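Long-range contact in glutathione S-transferase domain (Xanthobacter autotrophicus, PDB 4HZ2), which binds glutathione and, judging by its family, probably acts as a transferase that uses this thiol tripeptide: residues His123-Ala128 with Leu183-Thr187. Numbering follows the deposited sequence. Where two conformers were deposited one is given.
Sequences HEPYIA and LFAYT
H123 reaches from the 107-137 helix to L183 and T187 on the 178-187 helix; the axes of segments 123-128 and 183-187 approach to 9.9 Å and run 21° apart, a nearly parallel pairing in the all-helical C-terminal domain of the GST fold. With CG anti to the backbone N, the imidazole crosses the gap and, in the conformers given for L183 and I127, is sandwiched. L183 CD2 lies 3.5 Å from the H123 ring centroid, close enough to the normal for a CH-pi contact, while CG1 of I127, one turn along its own helix, lies over the opposite face. At the ring edge H123 NE2 donates to T187 OG1 over 2.9 Å, yet the N-H...O angle of 124° marks this bond as weak. That hydroxyl in turn donates to L183 O, which also accepts from T187 N.

E124 CG, anti to the backbone N, comes within 3.9 Å of Y186 CE2, and the bend at chi2 turns the carboxylate, whose plane stands nearly perpendicular to the phenol ring. Its oxygens are paired outside the two segments: OE2 with N33 ND2, OE1 with Y121 OH of the second subunit. I127, in the same conformer, adds a looser apolar touch, CG2 to Y186 CB at 4.1 Å. A128 closes the interface: its CB sits over the Y186 ring, 3.4 Å from the centroid and 7° off the normal, a second CH-pi contact.

Y186 OH is hydrogen-bonded to the backbone N of N33, and the side chain borders bound glutathione; a leucine here would probably leave that N-H without its phenol partner and A128 CB without an aromatic face. The chemistry thus joins a buried, largely apolar helix pairing to polar links at N33, a glutathione-binding residue, with E124 extending them to the dimer interface.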
ATOM      1  N   HIS B 123      -7.877   0.847  -3.905  1.00 17.21           N
ATOM      2  CA  HIS B 123      -9.161   0.245  -3.555  1.00 14.76           C
ATOM      3  C   HIS B 123      -9.613   0.716  -2.180  1.00 18.44           C
ATOM      4  O   HIS B 123     -10.653   1.383  -2.052  1.00 18.50           O
ATOM      5  CB  HIS B 123      -9.013  -1.277  -3.644  1.00 14.57           C
ATOM      6  CG  HIS B 123     -10.232  -2.081  -3.294  1.00 17.24           C
ATOM      7  ND1 HIS B 123     -10.609  -2.359  -1.985  1.00 16.56           N
ATOM      8  CD2 HIS B 123     -11.107  -2.759  -4.088  1.00 17.21           C
ATOM      9  CE1 HIS B 123     -11.678  -3.143  -1.998  1.00 16.48           C
ATOM     10  NE2 HIS B 123     -11.987  -3.415  -3.262  1.00 19.11           N
ATOM     11  N   GLU B 124      -8.822   0.393  -1.155  1.00 16.96           N
ATOM     12  CA  GLU B 124      -9.169   0.775   0.222  1.00 17.29           C
ATOM     13  C   GLU B 124      -9.514   2.274   0.370  1.00 17.30           C
ATOM     14  O   GLU B 124     -10.519   2.617   1.003  1.00 18.08           O
ATOM     15  CB  GLU B 124      -8.030   0.378   1.186  1.00 17.84           C
ATOM     16  CG  GLU B 124      -8.481   0.207   2.634  1.00 19.12           C
ATOM     17  CD  GLU B 124      -8.376   1.475   3.450  1.00 26.58           C
ATOM     18  OE1 GLU B 124      -8.074   2.542   2.870  1.00 22.29           O
ATOM     19  OE2 GLU B 124      -8.619   1.424   4.671  1.00 26.00           O
ATOM     20  N   PRO B 125      -8.681   3.175  -0.186  1.00 14.38           N
ATOM     21  CA  PRO B 125      -8.969   4.610   0.057  1.00 17.08           C
ATOM     22  C   PRO B 125     -10.305   5.114  -0.484  1.00 19.88           C
ATOM     23  O   PRO B 125     -10.709   6.232  -0.157  1.00 22.52           O
ATOM     24  CB  PRO B 125      -7.793   5.336  -0.638  1.00 19.79           C
ATOM     25  CG  PRO B 125      -6.712   4.304  -0.704  1.00 20.77           C
ATOM     26  CD  PRO B 125      -7.417   2.988  -0.935  1.00 18.14           C
ATOM     27  N   TYR B 126     -10.982   4.299  -1.292  1.00 16.55           N
ATOM     28  CA  TYR B 126     -12.272   4.685  -1.880  1.00 17.20           C
ATOM     29  C   TYR B 126     -13.422   3.882  -1.309  1.00 18.45           C
ATOM     30  O   TYR B 126     -14.459   4.446  -0.934  1.00 23.64           O
ATOM     31  CB  TYR B 126     -12.223   4.588  -3.414  1.00 17.76           C
ATOM     32  CG  TYR B 126     -11.008   5.317  -3.911  1.00 18.08           C
ATOM     33  CD1 TYR B 126     -10.868   6.697  -3.701  1.00 17.70           C
ATOM     34  CD2 TYR B 126      -9.966   4.632  -4.514  1.00 19.48           C
ATOM     35  CE1 TYR B 126      -9.716   7.367  -4.083  1.00 21.57           C
ATOM     36  CE2 TYR B 126      -8.824   5.295  -4.935  1.00 20.74           C
ATOM     37  CZ  TYR B 126      -8.695   6.658  -4.705  1.00 20.97           C
ATOM     38  OH  TYR B 126      -7.570   7.309  -5.126  1.00 23.98           O
ATOM     39  N   ILE B 127     -13.243   2.564  -1.251  1.00 18.59           N
ATOM     40  CA  ILE B 127     -14.286   1.644  -0.771  0.50 18.79           C
ATOM     41  C   ILE B 127     -14.415   1.707   0.748  1.00 18.55           C
ATOM     42  O   ILE B 127     -15.501   1.893   1.286  1.00 20.61           O
ATOM     43  CB  ILE B 127     -14.009   0.174  -1.187  0.50 21.26           C
ATOM     44  CG1 ILE B 127     -13.765   0.072  -2.700  0.50 25.93           C
ATOM     45  CG2 ILE B 127     -15.156  -0.742  -0.767  0.50 24.50           C
ATOM     46  CD1 ILE B 127     -14.973   0.405  -3.541  0.50 27.51           C
ATOM     47  N   ALA B 128     -13.294   1.563   1.437  1.00 21.25           N
ATOM     48  CA  ALA B 128     -13.342   1.587   2.888  1.00 21.62           C
ATOM     49  C   ALA B 128     -13.779   2.972   3.356  1.00 22.34           C
ATOM     50  O   ALA B 128     -14.608   3.105   4.262  1.00 22.84           O
ATOM     51  CB  ALA B 128     -11.989   1.233   3.455  1.00 17.75           C
ATOM     52  N   LEU B 183      -8.606  -8.150  -0.331  1.00 13.80           N
ATOM     53  CA  LEU B 183      -9.631  -7.436  -1.116  0.50 14.59           C
ATOM     54  C   LEU B 183     -11.052  -7.810  -0.683  1.00 14.75           C
ATOM     55  O   LEU B 183     -12.002  -7.039  -0.911  1.00 16.12           O
ATOM     56  CB  LEU B 183      -9.407  -7.619  -2.624  0.50 16.07           C
ATOM     57  CG  LEU B 183      -8.251  -6.710  -3.111  0.50 13.50           C
ATOM     58  CD1 LEU B 183      -7.489  -7.289  -4.291  0.50 18.51           C
ATOM     59  CD2 LEU B 183      -8.706  -5.280  -3.390  0.50  8.43           C
ATOM     60  N   PHE B 184     -11.200  -8.964  -0.030  1.00 15.46           N
ATOM     61  CA  PHE B 184     -12.507  -9.372   0.472  1.00 15.21           C
ATOM     62  C   PHE B 184     -12.929  -8.494   1.654  1.00 14.10           C
ATOM     63  O   PHE B 184     -14.117  -8.182   1.823  1.00 15.86           O
ATOM     64  CB  PHE B 184     -12.483 -10.841   0.860  1.00 17.69           C
ATOM     65  CG  PHE B 184     -13.791 -11.376   1.378  1.00 15.46           C
ATOM     66  CD1 PHE B 184     -14.702 -11.972   0.509  1.00 17.46           C
ATOM     67  CD2 PHE B 184     -14.105 -11.319   2.758  1.00 13.78           C
ATOM     68  CE1 PHE B 184     -15.878 -12.518   0.989  1.00 18.25           C
ATOM     69  CE2 PHE B 184     -15.285 -11.864   3.232  1.00 15.23           C
ATOM     70  CZ  PHE B 184     -16.178 -12.450   2.342  1.00 15.50           C
ATOM     71  N   ALA B 185     -11.942  -8.081   2.460  1.00 14.23           N
ATOM     72  CA  ALA B 185     -12.185  -7.371   3.718  1.00 16.58           C
ATOM     73  C   ALA B 185     -13.249  -6.283   3.566  1.00 15.69           C
ATOM     74  O   ALA B 185     -14.220  -6.258   4.315  1.00 16.76           O
ATOM     75  CB  ALA B 185     -10.866  -6.786   4.246  1.00 17.42           C
ATOM     76  N   TYR B 186     -13.052  -5.360   2.625  1.00 17.94           N
ATOM     77  CA  TYR B 186     -14.066  -4.329   2.381  1.00 15.95           C
ATOM     78  C   TYR B 186     -15.025  -4.651   1.247  1.00 14.45           C
ATOM     79  O   TYR B 186     -16.171  -4.198   1.266  1.00 17.44           O
ATOM     80  CB  TYR B 186     -13.407  -2.961   2.148  1.00 16.45           C
ATOM     81  CG  TYR B 186     -12.804  -2.422   3.424  1.00 15.94           C
ATOM     82  CD1 TYR B 186     -13.602  -1.826   4.402  1.00 17.64           C
ATOM     83  CD2 TYR B 186     -11.444  -2.526   3.655  1.00 15.72           C
ATOM     84  CE1 TYR B 186     -13.053  -1.307   5.567  1.00 18.13           C
ATOM     85  CE2 TYR B 186     -10.888  -2.026   4.819  1.00 17.04           C
ATOM     86  CZ  TYR B 186     -11.701  -1.429   5.769  1.00 18.26           C
ATOM     87  OH  TYR B 186     -11.144  -0.936   6.931  1.00 19.82           O
ATOM     88  N   THR B 187     -14.574  -5.425   0.257  1.00 16.38           N
ATOM     89  CA  THR B 187     -15.440  -5.664  -0.911  1.00 14.60           C
ATOM     90  C   THR B 187     -16.695  -6.405  -0.490  1.00 14.11           C
ATOM     91  O   THR B 187     -17.785  -6.153  -1.051  1.00 17.12           O
ATOM     92  CB  THR B 187     -14.714  -6.402  -2.059  1.00 16.55           C
ATOM     93  OG1 THR B 187     -13.523  -5.680  -2.404  1.00 17.56           O
ATOM     94  CG2 THR B 187     -15.596  -6.466  -3.314  1.00 17.11           C
TER